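Long-range contact in 462aa long hypothetical selenium-binding protein (Sulfolobus tokodaii, PDB 2ECE), which is of unknown function but belongs to the selenium-binding protein family of beta propellers and may, like its relatives, bind selenium: residues D325-L330 with L386-D391. Sequence-based numbering, arbitrary orientation.
Sequences DIDISL and LEISRD
Asp325 reaches across to the backbone of Leu386, and the pair illustrates how neighbouring propeller blades are joined by side chains rather than by main-chain pairing. Asp325 OD2 accepts the Leu386 N-H on its anti side at 2.9 Å; CG lies anti to the backbone N (chi1 -169°), which places the carboxylate beside Leu386 N. A water donates to the same OD2 and to Leu386 O, so one carboxylate oxygen serves both polar groups of that residue, while OD1 pairs with Arg257.

The axes of strands 326-328 and 386-388 come within 6.9 Å and run nearly parallel, each strand the first of its own four-stranded antiparallel sheet, the innermost position in a propeller blade.

Two acidic groups meet between them: Asp327 OD2 and Glu387 OE2 stand 2.8 Å apart, their carboxylate planes 83° from each other, a close approach of two like groups, each an acceptor. Glu387 bends back at chi2 (41°) so that OE2 takes the Ile388 N-H from above its plane, while OE1 bonds Ser455. A leucine in its place, lacking the carboxylate, would probably leave the buried Ile388 N-H and the Ser455 hydroxyl short of a partner there.

Among van der Waals contacts, Ile388 CD1 packs on the backbone at Ile328 C (3.6 Å) and against the side-chain carbon Asp327 CB, and Leu330 CB rests on the carbonyl oxygen Arg390 O at 3.8 Å. Beside them a second water links Leu330 N to Ser389 O.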
ATOM      1  N   ASP A 325       3.679  -4.504  -4.636  1.00 18.07           N
ATOM      2  CA  ASP A 325       2.607  -3.516  -4.668  1.00 18.79           C
ATOM      3  C   ASP A 325       1.968  -3.391  -6.051  1.00 20.42           C
ATOM      4  O   ASP A 325       2.608  -3.658  -7.075  1.00 19.88           O
ATOM      5  CB  ASP A 325       3.120  -2.137  -4.223  1.00 17.56           C
ATOM      6  CG  ASP A 325       1.985  -1.141  -3.980  1.00 18.95           C
ATOM      7  OD1 ASP A 325       1.005  -1.528  -3.321  1.00 17.82           O
ATOM      8  OD2 ASP A 325       2.070   0.023  -4.429  1.00 20.07           O
ATOM      9  N   ILE A 326       0.695  -3.003  -6.063  1.00 18.51           N
ATOM     10  CA  ILE A 326      -0.053  -2.789  -7.300  1.00 19.35           C
ATOM     11  C   ILE A 326      -0.945  -1.571  -7.084  1.00 20.17           C
ATOM     12  O   ILE A 326      -1.299  -1.244  -5.943  1.00 18.84           O
ATOM     13  CB  ILE A 326      -0.956  -3.995  -7.680  1.00 18.70           C
ATOM     14  CG1 ILE A 326      -1.870  -4.365  -6.509  1.00 18.24           C
ATOM     15  CG2 ILE A 326      -0.102  -5.169  -8.113  1.00 18.98           C
ATOM     16  CD1 ILE A 326      -3.017  -5.293  -6.889  1.00 16.39           C
ATOM     17  N   ASP A 327      -1.303  -0.902  -8.172  1.00 18.46           N
ATOM     18  CA  ASP A 327      -2.154   0.273  -8.081  1.00 20.62           C
ATOM     19  C   ASP A 327      -2.816   0.475  -9.442  1.00 19.94           C
ATOM     20  O   ASP A 327      -2.186   0.269 -10.473  1.00 19.64           O
ATOM     21  CB  ASP A 327      -1.307   1.487  -7.695  1.00 21.65           C
ATOM     22  CG  ASP A 327      -2.088   2.522  -6.909  1.00 23.51           C
ATOM     23  OD1 ASP A 327      -3.167   2.186  -6.378  1.00 24.52           O
ATOM     24  OD2 ASP A 327      -1.612   3.672  -6.806  1.00 25.49           O
ATOM     25  N   ILE A 328      -4.084   0.872  -9.433  1.00 19.96           N
ATOM     26  CA  ILE A 328      -4.845   1.070 -10.664  1.00 20.12           C
ATOM     27  C   ILE A 328      -5.165   2.542 -10.907  1.00 20.49           C
ATOM     28  O   ILE A 328      -5.546   3.265  -9.979  1.00 21.12           O
ATOM     29  CB  ILE A 328      -6.183   0.296 -10.599  1.00 19.71           C
ATOM     30  CG1 ILE A 328      -5.920  -1.178 -10.285  1.00 18.99           C
ATOM     31  CG2 ILE A 328      -6.943   0.448 -11.909  1.00 15.84           C
ATOM     32  CD1 ILE A 328      -7.181  -1.961  -9.978  1.00 16.68           C
ATOM     33  N   SER A 329      -5.021   2.996 -12.149  1.00 21.16           N
ATOM     34  CA  SER A 329      -5.337   4.392 -12.460  1.00 20.28           C
ATOM     35  C   SER A 329      -6.844   4.594 -12.292  1.00 19.53           C
ATOM     36  O   SER A 329      -7.612   3.644 -12.423  1.00 18.92           O
ATOM     37  CB  SER A 329      -4.908   4.744 -13.890  1.00 20.91           C
ATOM     38  OG  SER A 329      -5.447   3.834 -14.832  1.00 21.03           O
ATOM     39  N   LEU A 330      -7.266   5.824 -11.999  1.00 19.82           N
ATOM     40  CA  LEU A 330      -8.685   6.119 -11.785  1.00 22.06           C
ATOM     41  C   LEU A 330      -9.654   5.711 -12.899  1.00 23.36           C
ATOM     42  O   LEU A 330     -10.807   5.399 -12.624  1.00 23.55           O
ATOM     43  CB  LEU A 330      -8.875   7.609 -11.485  1.00 22.77           C
ATOM     44  CG  LEU A 330      -8.757   8.057 -10.025  1.00 24.98           C
ATOM     45  CD1 LEU A 330      -9.882   7.442  -9.216  1.00 25.21           C
ATOM     46  CD2 LEU A 330      -7.406   7.641  -9.458  1.00 25.77           C
ATOM     47  N   LEU A 386       3.885   2.265  -4.790  1.00 16.38           N
ATOM     48  CA  LEU A 386       3.590   3.118  -5.934  1.00 17.69           C
ATOM     49  C   LEU A 386       2.363   3.953  -5.612  1.00 17.54           C
ATOM     50  O   LEU A 386       1.540   3.567  -4.776  1.00 18.77           O
ATOM     51  CB  LEU A 386       3.246   2.274  -7.170  1.00 16.27           C
ATOM     52  CG  LEU A 386       4.187   1.183  -7.674  1.00 13.73           C
ATOM     53  CD1 LEU A 386       3.487   0.347  -8.741  1.00 15.63           C
ATOM     54  CD2 LEU A 386       5.444   1.828  -8.236  1.00 17.34           C
ATOM     55  N   GLU A 387       2.243   5.100  -6.263  1.00 17.98           N
ATOM     56  CA  GLU A 387       1.046   5.910  -6.098  1.00 17.45           C
ATOM     57  C   GLU A 387       0.844   6.693  -7.383  1.00 19.51           C
ATOM     58  O   GLU A 387       1.805   7.173  -7.980  1.00 21.80           O
ATOM     59  CB  GLU A 387       1.136   6.844  -4.902  1.00 17.58           C
ATOM     60  CG  GLU A 387      -0.250   7.343  -4.515  1.00 19.33           C
ATOM     61  CD  GLU A 387      -1.282   6.228  -4.585  1.00 19.37           C
ATOM     62  OE1 GLU A 387      -1.359   5.422  -3.632  1.00 15.76           O
ATOM     63  OE2 GLU A 387      -2.004   6.138  -5.611  1.00 18.52           O
ATOM     64  N   ILE A 388      -0.406   6.801  -7.816  1.00 19.08           N
ATOM     65  CA  ILE A 388      -0.724   7.473  -9.069  1.00 20.66           C
ATOM     66  C   ILE A 388      -1.564   8.724  -8.879  1.00 21.67           C
ATOM     67  O   ILE A 388      -2.504   8.738  -8.084  1.00 19.77           O
ATOM     68  CB  ILE A 388      -1.519   6.536  -9.998  1.00 21.13           C
ATOM     69  CG1 ILE A 388      -0.926   5.127  -9.963  1.00 21.16           C
ATOM     70  CG2 ILE A 388      -1.510   7.087 -11.418  1.00 24.17           C
ATOM     71  CD1 ILE A 388      -1.887   4.042 -10.468  1.00 16.59           C
ATOM     72  N   SER A 389      -1.234   9.772  -9.627  1.00 21.92           N
ATOM     73  CA  SER A 389      -1.996  11.007  -9.554  1.00 20.86           C
ATOM     74  C   SER A 389      -3.401  10.681 -10.056  1.00 20.49           C
ATOM     75  O   SER A 389      -3.599   9.706 -10.777  1.00 18.30           O
ATOM     76  CB  SER A 389      -1.356  12.077 -10.443  1.00 20.05           C
ATOM     77  OG  SER A 389      -1.218  11.603 -11.772  1.00 21.98           O
ATOM     78  N   ARG A 390      -4.376  11.494  -9.668  1.00 23.22           N
ATOM     79  CA  ARG A 390      -5.746  11.265 -10.097  1.00 25.79           C
ATOM     80  C   ARG A 390      -5.904  11.349 -11.607  1.00 27.23           C
ATOM     81  O   ARG A 390      -6.696  10.600 -12.183  1.00 28.31           O
ATOM     82  CB  ARG A 390      -6.692  12.245  -9.395  1.00 27.25           C
ATOM     83  CG  ARG A 390      -7.115  11.756  -8.018  1.00 28.05           C
ATOM     84  CD  ARG A 390      -7.894  12.787  -7.214  1.00 30.52           C
ATOM     85  NE  ARG A 390      -7.077  13.926  -6.811  1.00 30.37           N
ATOM     86  CZ  ARG A 390      -6.944  15.042  -7.521  1.00 32.42           C
ATOM     87  NH1 ARG A 390      -7.580  15.173  -8.680  1.00 34.77           N
ATOM     88  NH2 ARG A 390      -6.176  16.026  -7.074  1.00 32.76           N
ATOM     89  N   ASP A 391      -5.146  12.231 -12.261  1.00 27.45           N
ATOM     90  CA  ASP A 391      -5.259  12.344 -13.713  1.00 26.32           C
ATOM     91  C   ASP A 391      -4.551  11.189 -14.400  1.00 25.94           C
ATOM     92  O   ASP A 391      -4.619  11.050 -15.622  1.00 25.66           O
ATOM     93  CB  ASP A 391      -4.725  13.696 -14.229  1.00 25.80           C
ATOM     94  CG  ASP A 391      -3.234  13.897 -13.972  1.00 26.87           C
ATOM     95  OD1 ASP A 391      -2.507  12.907 -13.743  1.00 25.42           O
ATOM     96  OD2 ASP A 391      -2.785  15.066 -14.024  1.00 26.37           O
TER
HETATM   97  O   HOH W   1      -0.155   1.579  -4.099  1.00 15.49           O
HETATM   98  O   HOH W   2      -5.407   7.920 -12.062  1.00 24.32           O